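Local coordinates for protein type III effector HopU1 (PDB 3U0J) that is a Pseudomonas syringae type III effector that probably transfers ADP-ribose from NAD+ to arginine side chains of an RNA-binding target in plant immunity, at residues D70-K75 against E91-Y96; R49-L54 against L63-L68; R202-D205 against V209-P212. One frame throughout, in Å; residues are numbered along the deposited sequence.

Interaction 1: D70-K75 against E91-Y96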
loop_
_atom_site.group_PDB
_atom_site.type_symbol
_atom_site.label_atom_id
_atom_site.label_comp_id
_atom_site.label_asym_id
_atom_site.label_seq_id
_atom_site.Cartn_x
_atom_site.Cartn_y
_atom_site.Cartn_z
ATOM N N ASP A 70 -10.192 -17.968 -5.787
ATOM C CA ASP A 70 -10.956 -18.982 -5.125
ATOM C C ASP A 70 -11.111 -18.656 -3.635
ATOM O O ASP A 70 -12.210 -18.652 -3.098
ATOM C CB ASP A 70 -10.298 -20.325 -5.342
ATOM C CG ASP A 70 -11.196 -21.444 -4.966
ATOM O OD1 ASP A 70 -12.300 -21.507 -5.569
ATOM O OD2 ASP A 70 -10.818 -22.234 -4.062
ATOM N N LYS A 71 -10.013 -18.351 -2.967
ATOM C CA LYS A 71 -10.109 -18.083 -1.550
ATOM C C LYS A 71 -10.948 -16.824 -1.326
ATOM O O LYS A 71 -11.653 -16.712 -0.323
ATOM C CB LYS A 71 -8.717 -17.994 -0.902
ATOM C CG LYS A 71 -8.247 -16.618 -0.459
ATOM C CD LYS A 71 -7.044 -16.741 0.467
ATOM C CE LYS A 71 -6.955 -15.589 1.460
ATOM N NZ LYS A 71 -6.796 -16.082 2.873
ATOM N N PHE A 72 -10.906 -15.893 -2.276
ATOM C CA PHE A 72 -11.608 -14.624 -2.097
ATOM C C PHE A 72 -13.022 -14.578 -2.681
ATOM O O PHE A 72 -13.690 -13.547 -2.630
ATOM C CB PHE A 72 -10.748 -13.452 -2.576
ATOM C CG PHE A 72 -9.609 -13.121 -1.635
ATOM C CD1 PHE A 72 -8.284 -13.102 -2.086
ATOM C CD2 PHE A 72 -9.856 -12.861 -0.297
ATOM C CE1 PHE A 72 -7.237 -12.815 -1.231
ATOM C CE2 PHE A 72 -8.814 -12.571 0.558
ATOM C CZ PHE A 72 -7.494 -12.548 0.086
ATOM N N SER A 73 -13.479 -15.704 -3.218
ATOM C CA SER A 73 -14.839 -15.810 -3.728
ATOM C C SER A 73 -15.569 -16.761 -2.806
ATOM O O SER A 73 -16.790 -16.792 -2.769
ATOM C CB SER A 73 -14.851 -16.330 -5.171
ATOM O OG SER A 73 -14.418 -17.678 -5.251
ATOM N N ASP A 74 -14.784 -17.530 -2.053
ATOM C CA ASP A 74 -15.286 -18.457 -1.049
ATOM C C ASP A 74 -16.397 -17.799 -0.257
ATOM O O ASP A 74 -16.215 -16.740 0.322
ATOM C CB ASP A 74 -14.145 -18.886 -0.119
ATOM C CG ASP A 74 -14.502 -20.089 0.767
ATOM O OD1 ASP A 74 -15.619 -20.127 1.340
ATOM O OD2 ASP A 74 -13.632 -20.983 0.919
ATOM N N LYS A 75 -17.549 -18.454 -0.247
ATOM C CA LYS A 75 -18.752 -17.954 0.387
ATOM C C LYS A 75 -18.563 -17.616 1.876
ATOM O O LYS A 75 -19.207 -16.683 2.389
ATOM C CB LYS A 75 -19.894 -18.942 0.121
ATOM C CG LYS A 75 -20.858 -19.196 1.244
ATOM C CD LYS A 75 -20.483 -20.450 2.042
ATOM C CE LYS A 75 -21.346 -20.556 3.319
ATOM N NZ LYS A 75 -21.222 -21.861 4.070
ATOM N N GLU A 91 -10.520 -7.560 -6.334
ATOM C CA GLU A 91 -10.013 -6.495 -5.480
ATOM C C GLU A 91 -9.280 -7.061 -4.275
ATOM O O GLU A 91 -8.182 -6.614 -3.921
ATOM C CB GLU A 91 -11.140 -5.551 -5.064
ATOM C CG GLU A 91 -11.482 -4.557 -6.148
ATOM C CD GLU A 91 -12.943 -4.151 -6.179
ATOM O OE1 GLU A 91 -13.762 -4.775 -5.465
ATOM O OE2 GLU A 91 -13.273 -3.192 -6.914
ATOM N N CYS A 92 -9.869 -8.068 -3.650
ATOM C CA CYS A 92 -9.157 -8.738 -2.565
ATOM C C CYS A 92 -7.791 -9.191 -3.052
ATOM O O CYS A 92 -6.786 -8.949 -2.395
ATOM C CB CYS A 92 -9.955 -9.924 -2.040
ATOM S SG CYS A 92 -11.463 -9.406 -1.242
ATOM N N SER A 93 -7.772 -9.826 -4.221
ATOM C CA SER A 93 -6.541 -10.354 -4.813
ATOM C C SER A 93 -5.501 -9.260 -5.062
ATOM O O SER A 93 -4.305 -9.468 -4.854
ATOM C CB SER A 93 -6.844 -11.101 -6.122
ATOM O OG SER A 93 -7.770 -12.148 -5.906
ATOM N N ALA A 94 -5.957 -8.100 -5.523
ATOM C CA ALA A 94 -5.054 -7.001 -5.772
ATOM C C ALA A 94 -4.440 -6.570 -4.435
ATOM O O ALA A 94 -3.234 -6.352 -4.342
ATOM C CB ALA A 94 -5.769 -5.875 -6.437
ATOM N N ILE A 95 -5.245 -6.474 -3.383
ATOM C CA ILE A 95 -4.661 -6.110 -2.096
ATOM C C ILE A 95 -3.659 -7.179 -1.660
ATOM O O ILE A 95 -2.519 -6.875 -1.313
ATOM C CB ILE A 95 -5.703 -5.994 -1.006
ATOM C CG1 ILE A 95 -6.588 -4.778 -1.224
ATOM C CG2 ILE A 95 -5.028 -5.923 0.342
ATOM C CD1 ILE A 95 -7.806 -4.814 -0.341
ATOM N N TYR A 96 -4.096 -8.432 -1.680
ATOM C CA TYR A 96 -3.229 -9.543 -1.301
ATOM C C TYR A 96 -1.900 -9.477 -2.050
ATOM O O TYR A 96 -0.838 -9.456 -1.431
ATOM C CB TYR A 96 -3.918 -10.882 -1.571
ATOM C CG TYR A 96 -3.149 -12.094 -1.083
ATOM C CD1 TYR A 96 -2.135 -12.651 -1.848
ATOM C CD2 TYR A 96 -3.457 -12.696 0.131
ATOM C CE1 TYR A 96 -1.432 -13.774 -1.410
ATOM C CE2 TYR A 96 -2.772 -13.814 0.578
ATOM C CZ TYR A 96 -1.759 -14.353 -0.187
ATOM O OH TYR A 96 -1.061 -15.466 0.264
#
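Phe-72, just past the end of helix 65-71, lays its ring against helix 89-99, where Cys-92, Ser-93 and Tyr-96 receive it. The contact begins at the root of the side chain: Phe-72 CB lies 3.7 Å from Cys-92 CB. Because CG is anti to the carbonyl carbon (chi1 -74°), the ring leaves beside the backbone N and runs along helix 89-99, from Cys-92 toward Tyr-96 one turn on. The methylene of Cys-92 sits over one ring face, CB 3.5 Å from the centroid of the Phe-72 ring and 22° off its normal, a CH-pi contact displaced toward the CG side. Further round the rim, Phe-72 CD2 meets Cys-92 SG at 3.9 Å, an oblique Cys sulfur-aromatic contact. Across the ring from CD2, Phe-72 CD1 comes 3.9 Å from Ser-93 N. At the far end Phe-72 CE1 touches Tyr-96 CB at 3.9 Å, and CZ meets Tyr-96 CD2 at 4.0 Å. The two aromatic side chains cross at about a right angle, and the approach is oblique. Lys-71 CG lies over the centre of the opposite Phe-72 face, so each face of the ring has an aliphatic carbon against it. Beyond the two segments, Phe-77 adds an edge-to-face ring contact. The Ser-93 hydroxyl bonds to Pro-89 O, one turn back in its own helix, so its part here is packing. The contact is buried and mainly apolar, a residue just past a helix end packed on helix 89-99. Helix 89-99 stands between its neighbours: Ser-93 and Tyr-96 also touch helix 65-71, Ser-93 and Ala-94 lean on Phe-47 of helix 41-52, and Glu-91 and Ile-95 pack on helix 145-162, where Glu-91 forms a salt bridge with Arg-157.

Interaction 2: R49-L54 against L63-L68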
loop_
_atom_site.group_PDB
_atom_site.type_symbol
_atom_site.label_atom_id
_atom_site.label_comp_id
_atom_site.label_asym_id
_atom_site.label_seq_id
_atom_site.Cartn_x
_atom_site.Cartn_y
_atom_site.Cartn_z
ATOM N N ARG A 49 -6.393 -11.203 -16.155
ATOM C CA ARG A 49 -5.403 -11.520 -17.173
ATOM C C ARG A 49 -4.030 -10.966 -16.810
ATOM O O ARG A 49 -3.008 -11.575 -17.121
ATOM C CB ARG A 49 -5.826 -10.994 -18.562
ATOM C CG ARG A 49 -6.714 -11.953 -19.372
ATOM C CD ARG A 49 -6.297 -13.432 -19.226
ATOM N NE ARG A 49 -7.417 -14.315 -19.529
ATOM C CZ ARG A 49 -7.390 -15.639 -19.412
ATOM N NH1 ARG A 49 -6.274 -16.235 -19.014
ATOM N NH2 ARG A 49 -8.477 -16.362 -19.707
ATOM N N PHE A 50 -4.013 -9.801 -16.172
ATOM C CA PHE A 50 -2.771 -9.195 -15.730
ATOM C C PHE A 50 -2.133 -10.099 -14.724
ATOM O O PHE A 50 -0.947 -10.428 -14.836
ATOM C CB PHE A 50 -3.014 -7.831 -15.073
ATOM C CG PHE A 50 -1.879 -7.364 -14.176
ATOM C CD1 PHE A 50 -0.759 -6.734 -14.705
ATOM C CD2 PHE A 50 -1.934 -7.553 -12.804
ATOM C CE1 PHE A 50 0.295 -6.301 -13.876
ATOM C CE2 PHE A 50 -0.892 -7.125 -11.982
ATOM C CZ PHE A 50 0.220 -6.494 -12.527
ATOM N N ALA A 51 -2.925 -10.491 -13.732
ATOM C CA ALA A 51 -2.407 -11.245 -12.603
ATOM C C ALA A 51 -2.015 -12.653 -13.004
ATOM O O ALA A 51 -1.200 -13.308 -12.326
ATOM C CB ALA A 51 -3.428 -11.280 -11.471
ATOM N N ALA A 52 -2.606 -13.127 -14.097
ATOM C CA ALA A 52 -2.422 -14.516 -14.480
ATOM C C ALA A 52 -1.033 -14.672 -15.042
ATOM O O ALA A 52 -0.473 -15.769 -15.049
ATOM C CB ALA A 52 -3.458 -14.939 -15.496
ATOM N N ARG A 53 -0.478 -13.558 -15.502
ATOM C CA ARG A 53 0.859 -13.544 -16.084
ATOM C C ARG A 53 1.979 -13.336 -15.074
ATOM O O ARG A 53 3.142 -13.517 -15.414
ATOM C CB ARG A 53 0.963 -12.480 -17.179
ATOM C CG ARG A 53 0.496 -12.942 -18.563
ATOM C CD ARG A 53 0.919 -11.914 -19.627
ATOM N NE ARG A 53 0.591 -10.560 -19.179
ATOM C CZ ARG A 53 -0.505 -9.898 -19.543
ATOM N NH1 ARG A 53 -1.370 -10.458 -20.389
ATOM N NH2 ARG A 53 -0.731 -8.674 -19.068
ATOM N N LEU A 54 1.643 -12.948 -13.846
ATOM C CA LEU A 54 2.668 -12.759 -12.823
ATOM C C LEU A 54 3.386 -14.067 -12.501
ATOM O O LEU A 54 2.815 -15.144 -12.565
ATOM C CB LEU A 54 2.070 -12.189 -11.532
ATOM C CG LEU A 54 1.373 -10.829 -11.563
ATOM C CD1 LEU A 54 0.748 -10.490 -10.190
ATOM C CD2 LEU A 54 2.352 -9.790 -11.973
ATOM N N LEU A 63 0.484 -18.721 -4.169
ATOM C CA LEU A 63 -0.906 -18.741 -4.586
ATOM C C LEU A 63 -1.075 -18.029 -5.902
ATOM O O LEU A 63 -0.749 -16.845 -5.994
ATOM C CB LEU A 63 -1.765 -18.022 -3.560
ATOM C CG LEU A 63 -1.916 -18.763 -2.238
ATOM C CD1 LEU A 63 -2.866 -18.003 -1.322
ATOM C CD2 LEU A 63 -2.413 -20.180 -2.486
ATOM N N SER A 64 -1.608 -18.724 -6.908
ATOM C CA SER A 64 -1.864 -18.097 -8.199
ATOM C C SER A 64 -3.148 -17.275 -8.172
ATOM O O SER A 64 -3.908 -17.285 -7.198
ATOM C CB SER A 64 -1.953 -19.141 -9.304
ATOM O OG SER A 64 -3.048 -20.015 -9.081
ATOM N N ILE A 65 -3.395 -16.550 -9.247
ATOM C CA ILE A 65 -4.587 -15.746 -9.283
ATOM C C ILE A 65 -5.803 -16.663 -9.144
ATOM O O ILE A 65 -6.787 -16.295 -8.519
ATOM C CB ILE A 65 -4.651 -14.864 -10.556
ATOM C CG1 ILE A 65 -5.837 -13.897 -10.496
ATOM C CG2 ILE A 65 -4.736 -15.720 -11.802
ATOM C CD1 ILE A 65 -5.947 -13.110 -9.194
ATOM N N ASP A 66 -5.737 -17.863 -9.709
ATOM C CA ASP A 66 -6.861 -18.785 -9.587
ATOM C C ASP A 66 -7.024 -19.188 -8.122
ATOM O O ASP A 66 -8.113 -19.103 -7.568
ATOM C CB ASP A 66 -6.688 -20.013 -10.477
ATOM C CG ASP A 66 -6.842 -19.696 -11.955
ATOM O OD1 ASP A 66 -7.456 -18.654 -12.277
ATOM O OD2 ASP A 66 -6.352 -20.491 -12.793
ATOM N N ASP A 67 -5.940 -19.611 -7.484
ATOM C CA ASP A 67 -5.984 -19.856 -6.052
ATOM C C ASP A 67 -6.563 -18.664 -5.276
ATOM O O ASP A 67 -7.309 -18.842 -4.313
ATOM C CB ASP A 67 -4.592 -20.176 -5.520
ATOM C CG ASP A 67 -3.998 -21.413 -6.144
ATOM O OD1 ASP A 67 -4.772 -22.342 -6.487
ATOM O OD2 ASP A 67 -2.748 -21.451 -6.274
ATOM N N LEU A 68 -6.214 -17.447 -5.669
ATOM C CA LEU A 68 -6.724 -16.291 -4.939
ATOM C C LEU A 68 -8.194 -16.055 -5.235
ATOM O O LEU A 68 -8.991 -15.809 -4.317
ATOM C CB LEU A 68 -5.925 -15.040 -5.262
ATOM C CG LEU A 68 -4.525 -15.082 -4.669
ATOM C CD1 LEU A 68 -3.763 -13.858 -5.120
ATOM C CD2 LEU A 68 -4.588 -15.193 -3.147
HETATM O O HOH W 1 -0.992 -15.911 -10.995
#
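A small helix-to-helix seam, bridged by a water, sets Ile-65, in the first turn of helix 65-71, against Ala-51 and Ala-52 near the C-terminal end of helix 41-52. Both branches of the isoleucine are used. CG1 is anti to the backbone N (chi1 -173°), which brings Ile-65 CG1 to 3.7 Å from Ala-51 CB; CD1, turned back by chi2, stays beside the same methyl. The other branch lies against the next residue: Ile-65 CG2 is 3.7 Å from Ala-52 CA and slightly farther from its CB. The alanine methyls are short enough to let the backbones come near, with the CA atoms of Ala-52 and Ile-65 5.8 Å apart. At this point one helix is finishing and the other starting, and the start is marked by a capping box. Ser-64 is the N-cap: its OG accepts a weak bond from Asp-67 N, while Ser-64 N donates to Asp-67 OD2 at 3.0 Å, nearly straight at 165°. That N-H meets the anti side of the carboxylate, tilted 32° out of its plane. The polar backbone at the seam is joined by water 1, which donates to Ala-51 O at 2.9 Å and accepts from Ile-65 N at 3.0 Å. It thus serves an amide of the first helical turn, where no preceding turn of helix supplies a carbonyl. Ala-51 O also accepts from Leu-54 N. Ile-65 reaches on to Phe-47 and Tyr-48 of helix 41-52, and Asp-66 OD1 bonds to the hydroxyl of Tyr-48.

Interaction 3: R202-D205 against V209-P212; sequences RIKD and VFEP
Lys-204 and Phe-210 meet in a cation-pi contact across the surface loop between strands 199-201 and 218-224. The loop lies within the ADP-ribosyltransferase exoenzyme region, and its place in the fold is consistent with the phosphate-nicotinamide loop of related toxins. The lysine chain passes over one ring face at about a right angle to the phenylalanine side chain. Lys-204 CE lies over the ring centre in a CH-pi contact, 3.7 Å from the centroid of the Phe-210 ring. The ammonium stands higher, NZ 4.5 Å from the same centroid and only 9° off the normal. A bend at chi3 (91°) lets both atoms sit over the ring: CG passes near CE1 at the rim before the chain turns inward. Beside this pair two carboxylates come close, Asp-205 OD1 and Glu-211 OE1 being 3.6 Å apart with their planes 80° from each other. The two like charges probably repel, an effect that a bridging water would ease: water 3 joins them from one side, donating to Asp-205 OD1 and to Glu-211 OE1, each at 2.7 Å. The bent glutamate chain also turns its other oxygen inward. There water 2 donates to Glu-211 OE2 at 3.0 Å and to Lys-204 O at 2.9 Å, and accepts from Val-209 N at 2.7 Å. Three backbone or side-chain groups from both limbs of the loop are therefore gathered on one water. Farther out, Val-209 and Phe-210 rest on Ala-219 of strand 218-224, and Val-209 O takes a bond from Lys-262 NZ. The opposite limb is tied down at its start, where Arg-202 pairs its backbone with Glu-240 and Arg-202 NH2 makes a salt bridge with Asp-229 OD2.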
loop_
_atom_site.group_PDB
_atom_site.type_symbol
_atom_site.label_atom_id
_atom_site.label_comp_id
_atom_site.label_asym_id
_atom_site.label_seq_id
_atom_site.Cartn_x
_atom_site.Cartn_y
_atom_site.Cartn_z
ATOM N N ARG A 202 -1.168 -0.217 12.571
ATOM C CA ARG A 202 -1.751 0.234 13.831
ATOM C C ARG A 202 -0.852 -0.038 15.047
ATOM O O ARG A 202 -0.961 0.627 16.078
ATOM C CB ARG A 202 -3.094 -0.437 14.048
ATOM C CG ARG A 202 -4.249 0.282 13.414
ATOM C CD ARG A 202 -5.541 -0.484 13.670
ATOM N NE ARG A 202 -5.656 -1.596 12.738
ATOM C CZ ARG A 202 -6.814 -2.117 12.343
ATOM N NH1 ARG A 202 -7.956 -1.623 12.823
ATOM N NH2 ARG A 202 -6.826 -3.122 11.465
ATOM N N ILE A 203 0.035 -1.017 14.916
ATOM C CA ILE A 203 0.842 -1.469 16.031
ATOM C C ILE A 203 2.231 -0.817 16.050
ATOM O O ILE A 203 3.074 -1.089 15.180
ATOM C CB ILE A 203 1.001 -2.995 15.979
ATOM C CG1 ILE A 203 -0.339 -3.666 15.634
ATOM C CG2 ILE A 203 1.560 -3.515 17.284
ATOM C CD1 ILE A 203 -0.190 -5.115 15.095
ATOM N N LYS A 204 2.467 0.029 17.056
ATOM C CA LYS A 204 3.756 0.684 17.213
ATOM C C LYS A 204 4.924 -0.280 17.036
ATOM O O LYS A 204 5.880 0.026 16.331
ATOM C CB LYS A 204 3.858 1.391 18.560
ATOM C CG LYS A 204 3.635 2.879 18.467
ATOM C CD LYS A 204 3.746 3.593 19.815
ATOM C CE LYS A 204 5.166 4.079 20.088
ATOM N NZ LYS A 204 5.249 4.934 21.326
ATOM N N ASP A 205 4.859 -1.449 17.659
ATOM C CA ASP A 205 5.984 -2.373 17.551
ATOM C C ASP A 205 6.298 -2.770 16.118
ATOM O O ASP A 205 7.460 -2.985 15.765
ATOM C CB ASP A 205 5.769 -3.617 18.406
ATOM C CG ASP A 205 6.060 -3.363 19.872
ATOM O OD1 ASP A 205 6.571 -2.263 20.190
ATOM O OD2 ASP A 205 5.775 -4.251 20.708
ATOM N N VAL A 209 10.814 0.764 14.868
ATOM C CA VAL A 209 11.607 1.979 14.902
ATOM C C VAL A 209 11.849 2.426 16.315
ATOM O O VAL A 209 12.942 2.879 16.651
ATOM C CB VAL A 209 10.861 3.163 14.291
ATOM C CG1 VAL A 209 11.792 3.962 13.402
ATOM C CG2 VAL A 209 9.607 2.707 13.563
ATOM N N PHE A 210 10.809 2.335 17.133
ATOM C CA PHE A 210 10.795 3.028 18.411
ATOM C C PHE A 210 11.750 2.496 19.466
ATOM O O PHE A 210 12.437 3.268 20.134
ATOM C CB PHE A 210 9.388 3.089 18.963
ATOM C CG PHE A 210 8.534 4.091 18.275
ATOM C CD1 PHE A 210 7.586 3.696 17.359
ATOM C CD2 PHE A 210 8.695 5.437 18.532
ATOM C CE1 PHE A 210 6.810 4.623 16.723
ATOM C CE2 PHE A 210 7.911 6.374 17.908
ATOM C CZ PHE A 210 6.971 5.970 17.000
ATOM N N GLU A 211 11.801 1.189 19.634
ATOM C CA GLU A 211 12.707 0.652 20.628
ATOM C C GLU A 211 14.098 0.522 20.037
ATOM O O GLU A 211 14.263 0.056 18.912
ATOM C CB GLU A 211 12.208 -0.686 21.192
ATOM C CG GLU A 211 11.701 -1.680 20.144
ATOM C CD GLU A 211 10.351 -1.277 19.531
ATOM O OE1 GLU A 211 9.637 -0.430 20.124
ATOM O OE2 GLU A 211 10.002 -1.817 18.451
ATOM N N PRO A 212 15.112 0.979 20.775
ATOM C CA PRO A 212 16.419 0.514 20.321
ATOM C C PRO A 212 16.393 -0.980 20.577
ATOM O O PRO A 212 15.641 -1.414 21.454
ATOM C CB PRO A 212 17.390 1.216 21.274
ATOM C CG PRO A 212 16.596 2.399 21.839
ATOM C CD PRO A 212 15.195 1.891 21.931
HETATM O O HOH W 2 8.770 0.175 16.538
HETATM O O HOH W 3 7.107 0.360 20.313
#

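Interactions 1 and 2 are buried, share helix 65-71 and lie on one side of the chain's centre, about 11 Å apart between centres. They touch directly: Ser-93 meets Ile-65 and Leu-68, and Tyr-96 packs on Leu-63 and Leu-68, so helices 41-52, 65-71 and 89-99 form one continuous packing. The start of helix 65-71 serves interaction 2, while its end and the following turn serve interaction 1. Interaction 3 stands apart, about 30 Å from interaction 1 between centres, in a surface loop beside the strands. Its chemistry follows its place: a cation over a ring, and waters that also link charged side chains, whereas the helical contacts are aromatic and aliphatic, with one backbone-bridging water in interaction 2.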